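PDB 5A6S: endolysin from Clostridium phage phictp1, which probably degrades the clostridial host wall at the end of infection, this truncated cell-wall-binding domain presumably holding the enzyme on it. Local coordinates for residues 11-14 with 15-19; 67-70 with 71-75. The protein carries 1 engineered substitution. One frame throughout, in Å; residues are numbered along the deposited sequence.

Contact 1 of 2, residues 11-14 with 15-19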
ATOM      1  N   ALA B  11       4.249  -1.279   6.268  1.00 17.60           N
ATOM      2  CA  ALA B  11       4.452  -1.602   4.837  1.00 19.51           C
ATOM      3  C   ALA B  11       3.689  -2.832   4.410  1.00 19.96           C
ATOM      4  O   ALA B  11       3.270  -2.908   3.297  1.00 17.51           O
ATOM      5  CB  ALA B  11       5.902  -1.809   4.485  1.00 19.60           C
ATOM      6  N   ASP B  12       3.575  -3.838   5.275  1.00 18.91           N
ATOM      7  CA  ASP B  12       2.854  -5.075   4.890  1.00 18.90           C
ATOM      8  C   ASP B  12       1.349  -4.892   4.503  1.00 17.50           C
ATOM      9  O   ASP B  12       0.823  -5.715   3.787  1.00 18.08           O
ATOM     10  CB  ASP B  12       2.951  -6.101   6.042  1.00 19.48           C
ATOM     11  CG  ASP B  12       4.404  -6.557   6.286  1.00 23.02           C
ATOM     12  OD1 ASP B  12       5.234  -6.544   5.301  1.00 20.28           O
ATOM     13  OD2 ASP B  12       4.685  -6.911   7.479  1.00 23.58           O
ATOM     14  N   GLN B  13       0.709  -3.886   5.024  1.00 18.56           N
ATOM     15  CA  GLN B  13      -0.659  -3.538   4.649  1.00 18.45           C
ATOM     16  C   GLN B  13      -0.734  -3.371   3.095  1.00 18.31           C
ATOM     17  O   GLN B  13      -1.716  -3.815   2.473  1.00 17.72           O
ATOM     18  CB  GLN B  13      -1.184  -2.384   5.360  1.00 18.46           C
ATOM     19  CG  GLN B  13      -2.661  -2.099   4.943  1.00 21.66           C
ATOM     20  CD  GLN B  13      -3.305  -0.942   5.628  1.00 23.39           C
ATOM     21  OE1 GLN B  13      -2.664  -0.131   6.234  1.00 29.99           O
ATOM     22  NE2 GLN B  13      -4.588  -0.832   5.460  1.00 30.60           N
ATOM     23  N   ARG B  14       0.321  -2.830   2.500  1.00 17.99           N
ATOM     24  CA  ARG B  14       0.369  -2.574   1.028  1.00 18.10           C
ATOM     25  C   ARG B  14       0.251  -3.885   0.310  1.00 19.03           C
ATOM     26  O   ARG B  14      -0.586  -4.031  -0.589  1.00 19.96           O
ATOM     27  CB  ARG B  14       1.675  -1.936   0.653  1.00 16.70           C
ATOM     28  CG  ARG B  14       1.947  -0.588   1.364  1.00 16.67           C
ATOM     29  CD  ARG B  14       3.419  -0.263   1.186  1.00 18.93           C
ATOM     30  NE  ARG B  14       3.856   0.795   2.119  1.00 20.93           N
ATOM     31  CZ  ARG B  14       5.144   1.075   2.338  1.00 21.30           C
ATOM     32  NH1 ARG B  14       6.076   0.439   1.667  1.00 18.09           N
ATOM     33  NH2 ARG B  14       5.497   2.032   3.184  1.00 22.47           N
ATOM     34  N   ALA B  15       1.078  -4.844   0.733  1.00 16.38           N
ATOM     35  CA  ALA B  15       1.073  -6.156   0.173  1.00 17.51           C
ATOM     36  C   ALA B  15      -0.238  -6.872   0.429  1.00 17.67           C
ATOM     37  O   ALA B  15      -0.731  -7.556  -0.491  1.00 19.07           O
ATOM     38  CB  ALA B  15       2.248  -6.985   0.668  1.00 17.81           C
ATOM     39  N   ALA B  16      -0.804  -6.689   1.622  1.00 18.64           N
ATOM     40  CA  ALA B  16      -2.036  -7.411   2.001  1.00 18.88           C
ATOM     41  C   ALA B  16      -3.151  -6.928   1.043  1.00 20.86           C
ATOM     42  O   ALA B  16      -3.951  -7.749   0.587  1.00 19.05           O
ATOM     43  CB  ALA B  16      -2.421  -7.168   3.427  1.00 17.64           C
ATOM     44  N   GLU B  17      -3.202  -5.627   0.761  1.00 20.05           N
ATOM     45  CA  GLU B  17      -4.204  -5.088  -0.146  1.00 19.49           C
ATOM     46  C   GLU B  17      -4.111  -5.625  -1.592  1.00 20.89           C
ATOM     47  O   GLU B  17      -5.153  -5.851  -2.164  1.00 19.57           O
ATOM     48  CB  GLU B  17      -4.272  -3.517  -0.117  1.00 20.84           C
ATOM     49  CG  GLU B  17      -4.572  -2.809   1.200  1.00 22.09           C
ATOM     50  CD  GLU B  17      -5.955  -3.059   1.845  1.00 27.90           C
ATOM     51  OE1 GLU B  17      -6.826  -3.627   1.132  1.00 23.83           O
ATOM     52  OE2 GLU B  17      -6.185  -2.775   3.089  1.00 31.04           O
ATOM     53  N   TYR B  18      -2.922  -5.829  -2.181  1.00 17.53           N
ATOM     54  CA  TYR B  18      -2.802  -6.505  -3.445  1.00 19.12           C
ATOM     55  C   TYR B  18      -3.331  -7.941  -3.377  1.00 21.44           C
ATOM     56  O   TYR B  18      -4.039  -8.379  -4.274  1.00 18.05           O
ATOM     57  CB  TYR B  18      -1.334  -6.575  -3.900  1.00 18.18           C
ATOM     58  CG  TYR B  18      -0.773  -5.240  -4.433  1.00 16.35           C
ATOM     59  CD1 TYR B  18      -1.217  -4.714  -5.637  1.00 16.27           C
ATOM     60  CD2 TYR B  18       0.263  -4.606  -3.805  1.00 15.35           C
ATOM     61  CE1 TYR B  18      -0.751  -3.482  -6.122  1.00 15.81           C
ATOM     62  CE2 TYR B  18       0.782  -3.422  -4.300  1.00 14.19           C
ATOM     63  CZ  TYR B  18       0.261  -2.851  -5.456  1.00 16.78           C
ATOM     64  OH  TYR B  18       0.815  -1.725  -5.925  1.00 16.21           O
ATOM     65  N   LEU B  19      -2.981  -8.668  -2.314  1.00 18.21           N
ATOM     66  CA  LEU B  19      -3.540 -10.021  -2.190  1.00 18.01           C
ATOM     67  C   LEU B  19      -5.093 -10.017  -2.095  1.00 19.01           C
ATOM     68  O   LEU B  19      -5.778 -10.837  -2.734  1.00 20.23           O
ATOM     69  CB  LEU B  19      -2.904 -10.722  -0.983  1.00 19.57           C
ATOM     70  CG  LEU B  19      -3.298 -12.185  -0.771  1.00 21.11           C
ATOM     71  CD1 LEU B  19      -2.920 -13.016  -1.976  1.00 19.75           C
ATOM     72  CD2 LEU B  19      -2.685 -12.757   0.524  1.00 19.04           C
TER
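Q13 and E17 stand one turn apart on helix 11-23 and run side by side, pointing the same way. Q13 has its CG swung away from the backbone N (chi1 -178°) and stays extended beyond it, which carries the amide up beside the E17 carboxylate. There Q13 NE2 gives E17 OE2 a weak hydrogen bond of 3.5 Å, nearly straight, with the two flat groups turned 47° against each other. E17 folds back at chi2, and its CG rests 3.3 Å from Q13 O. Q13 O also takes the backbone N-H of E17, N to O 2.9 Å. The carboxylate has stronger partners elsewhere: OE2 also bonds T27 OG1, while OE1 makes a salt bridge to a basic side chain on a chain of another protein.

R14 touches the following turn mainly through its backbone. R14 O receives a weak bond from Y18 N at 3.4 Å, and Y18 CD2 comes equally near that oxygen, the ring lying oblique to it. The extended R14 chain runs back toward the start of the helix and lays one guanidinium face over A11 CB, 3.6 Å from the plane. NH1 then forms a salt bridge with D21 of the second subunit, and Y18 of that subunit adds a cation-pi contact.

A15 CB lies 3.7 Å from D12 O; A15 packs on V45 of strand 41-45, M69 of helix 65-77 and Y18 of the second subunit. This helix is the crossover of the beta-alpha-beta unit joining strands 3-7 and 27-29, and A16 packs on V5 and Y7 of the first of these.

Contact 2 of 2, residues 67-70 with 71-75; sequences TTMQ and AVLDY
Q70 O takes the backbone N-H of D74, N to O 2.9 Å, and the D74 carboxylate carbon CG lies 3.2 Å from Q70 O, a contact without a hydrogen bond. D74 has its CG beside its own backbone N (chi1 -72°), which folds the acid back over the preceding turn. The Q70 side chain, bent at chi2, brings OE1 to 3.1 Å from D74 OD1, with the amide and carboxylate planes 35° apart. Both are acceptors as modelled, so the approach is no hydrogen bond and probably costs some repulsion. What OE1 does accept is a hydrogen bond from NE2 of Q70 in the second subunit.

M69 sends CG anti to its backbone N and is turned at chi2 (71°) and again at chi3, which brings the terminal methyl back to the next turn. M69 CE lies 3.7 Å from V72 CG1 and 3.8 Å from L73 CG. L73 also leans CG on M69 O at 3.5 Å, beside the backbone bond from its own N to that oxygen.

T68 and V72 turn to V45 of strand 41-45, while T68 OG1 accepts a bond from G62 N; Q70 packs on L73 of the second subunit, and L73 on its Q70. Regular i to i+4 bonding here belongs to a helix packed on a parallel sheet in an alpha/beta fold, another face given to a second subunit.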
ATOM      1  N   THR B  67      10.726  -8.283  -0.026  1.00 20.67           N
ATOM      2  CA  THR B  67      10.594  -9.697  -0.388  1.00 20.96           C
ATOM      3  C   THR B  67       9.189 -10.193   0.041  1.00 19.98           C
ATOM      4  O   THR B  67       8.695 -11.110  -0.559  1.00 21.61           O
ATOM      5  CB  THR B  67      11.747 -10.573   0.210  1.00 21.63           C
ATOM      6  OG1 THR B  67      11.780 -10.395   1.623  1.00 20.53           O
ATOM      7  CG2 THR B  67      13.071 -10.222  -0.324  1.00 23.20           C
ATOM      8  N   THR B  68       8.575  -9.619   1.068  1.00 18.22           N
ATOM      9  CA  THR B  68       7.195  -9.938   1.417  1.00 18.91           C
ATOM     10  C   THR B  68       6.315  -9.580   0.232  1.00 19.61           C
ATOM     11  O   THR B  68       5.503 -10.369  -0.204  1.00 19.38           O
ATOM     12  CB  THR B  68       6.778  -9.216   2.673  1.00 18.00           C
ATOM     13  OG1 THR B  68       7.458  -9.819   3.828  1.00 19.08           O
ATOM     14  CG2 THR B  68       5.326  -9.296   2.859  1.00 18.47           C
ATOM     15  N   MET B  69       6.559  -8.414  -0.352  1.00 19.34           N
ATOM     16  CA  MET B  69       5.740  -8.010  -1.509  1.00 19.15           C
ATOM     17  C   MET B  69       5.970  -8.939  -2.662  1.00 18.69           C
ATOM     18  O   MET B  69       4.997  -9.291  -3.370  1.00 21.55           O
ATOM     19  CB  MET B  69       6.011  -6.567  -1.896  1.00 18.35           C
ATOM     20  CG  MET B  69       5.037  -6.057  -3.011  1.00 18.18           C
ATOM     21  SD  MET B  69       3.366  -5.802  -2.471  1.00 18.98           S
ATOM     22  CE  MET B  69       2.593  -7.176  -3.317  1.00 19.40           C
ATOM     23  N   GLN B  70       7.224  -9.326  -2.926  1.00 18.31           N
ATOM     24  CA  GLN B  70       7.520 -10.245  -4.021  1.00 20.86           C
ATOM     25  C   GLN B  70       6.815 -11.579  -3.829  1.00 20.60           C
ATOM     26  O   GLN B  70       6.299 -12.162  -4.764  1.00 19.32           O
ATOM     27  CB  GLN B  70       9.045 -10.436  -4.224  1.00 20.14           C
ATOM     28  CG  GLN B  70       9.423 -11.214  -5.483  1.00 23.07           C
ATOM     29  CD  GLN B  70       8.933 -10.544  -6.751  1.00 23.24           C
ATOM     30  OE1 GLN B  70       8.027 -11.018  -7.477  1.00 24.71           O
ATOM     31  NE2 GLN B  70       9.567  -9.478  -7.067  1.00 20.79           N
ATOM     32  N   ALA B  71       6.877 -12.103  -2.636  1.00 20.89           N
ATOM     33  CA  ALA B  71       6.210 -13.369  -2.340  1.00 22.04           C
ATOM     34  C   ALA B  71       4.684 -13.262  -2.559  1.00 22.07           C
ATOM     35  O   ALA B  71       4.051 -14.208  -2.982  1.00 21.85           O
ATOM     36  CB  ALA B  71       6.512 -13.730  -0.900  1.00 23.02           C
ATOM     37  N   VAL B  72       4.076 -12.134  -2.190  1.00 21.44           N
ATOM     38  CA  VAL B  72       2.667 -11.941  -2.476  1.00 21.46           C
ATOM     39  C   VAL B  72       2.421 -11.853  -3.998  1.00 22.21           C
ATOM     40  O   VAL B  72       1.503 -12.507  -4.500  1.00 19.46           O
ATOM     41  CB  VAL B  72       2.084 -10.732  -1.760  1.00 21.91           C
ATOM     42  CG1 VAL B  72       0.776 -10.274  -2.393  1.00 21.43           C
ATOM     43  CG2 VAL B  72       1.904 -10.985  -0.291  1.00 23.63           C
ATOM     44  N   LEU B  73       3.248 -11.147  -4.772  1.00 19.22           N
ATOM     45  CA  LEU B  73       3.010 -11.167  -6.200  1.00 22.05           C
ATOM     46  C   LEU B  73       3.220 -12.548  -6.809  1.00 23.42           C
ATOM     47  O   LEU B  73       2.488 -12.936  -7.718  1.00 22.64           O
ATOM     48  CB  LEU B  73       3.931 -10.178  -6.917  1.00 22.38           C
ATOM     49  CG  LEU B  73       3.799  -8.724  -6.556  1.00 24.13           C
ATOM     50  CD1 LEU B  73       4.888  -7.898  -7.210  1.00 25.05           C
ATOM     51  CD2 LEU B  73       2.406  -8.242  -6.978  1.00 22.43           C
ATOM     52  N   ASP B  74       4.194 -13.301  -6.324  1.00 24.10           N
ATOM     53  CA  ASP B  74       4.420 -14.664  -6.820  1.00 26.12           C
ATOM     54  C   ASP B  74       3.211 -15.577  -6.473  1.00 30.09           C
ATOM     55  O   ASP B  74       2.820 -16.443  -7.278  1.00 27.70           O
ATOM     56  CB  ASP B  74       5.679 -15.259  -6.184  1.00 28.54           C
ATOM     57  CG  ASP B  74       6.956 -14.661  -6.701  1.00 28.59           C
ATOM     58  OD1 ASP B  74       6.964 -13.897  -7.682  1.00 27.78           O
ATOM     59  OD2 ASP B  74       8.028 -14.952  -6.099  1.00 31.10           O
ATOM     60  N   TYR B  75       2.625 -15.397  -5.288  1.00 29.48           N
ATOM     61  CA  TYR B  75       1.448 -16.203  -4.885  1.00 29.95           C
ATOM     62  C   TYR B  75       0.308 -15.881  -5.867  1.00 31.85           C
ATOM     63  O   TYR B  75      -0.347 -16.777  -6.388  1.00 32.11           O
ATOM     64  CB  TYR B  75       1.024 -15.865  -3.483  1.00 29.84           C
ATOM     65  CG  TYR B  75      -0.064 -16.758  -2.952  1.00 31.40           C
ATOM     66  CD1 TYR B  75      -1.398 -16.450  -3.137  1.00 31.95           C
ATOM     67  CD2 TYR B  75       0.249 -17.938  -2.275  1.00 32.89           C
ATOM     68  CE1 TYR B  75      -2.411 -17.303  -2.702  1.00 31.84           C
ATOM     69  CE2 TYR B  75      -0.751 -18.766  -1.787  1.00 33.59           C
ATOM     70  CZ  TYR B  75      -2.066 -18.471  -2.047  1.00 31.97           C
ATOM     71  OH  TYR B  75      -3.054 -19.287  -1.560  1.00 41.45           O
TER

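Overall arrangement
Each contact joins successive turns of one helix, contact 1 in 11-23 and contact 2 in 65-77, with centres about 10 Å apart, and contact 1 closes well before contact 2 opens along the chain. The helices meet directly. M69 makes the two contacts at 3.5 Å: SD to A15 CA and CE to Y18 CD2. Nearby, V72 CG1 lies 3.6 Å from A15 O, and T68 CG2 is 3.7 Å from D12 OD1 near the starts of the two helices. Strand 41-45 is shared ground, with V45 touched by A15 from 11-19 and by T68 and V72 from 67-75. Both contacts also reach the second subunit, so the helix pair forms part of the contact with it.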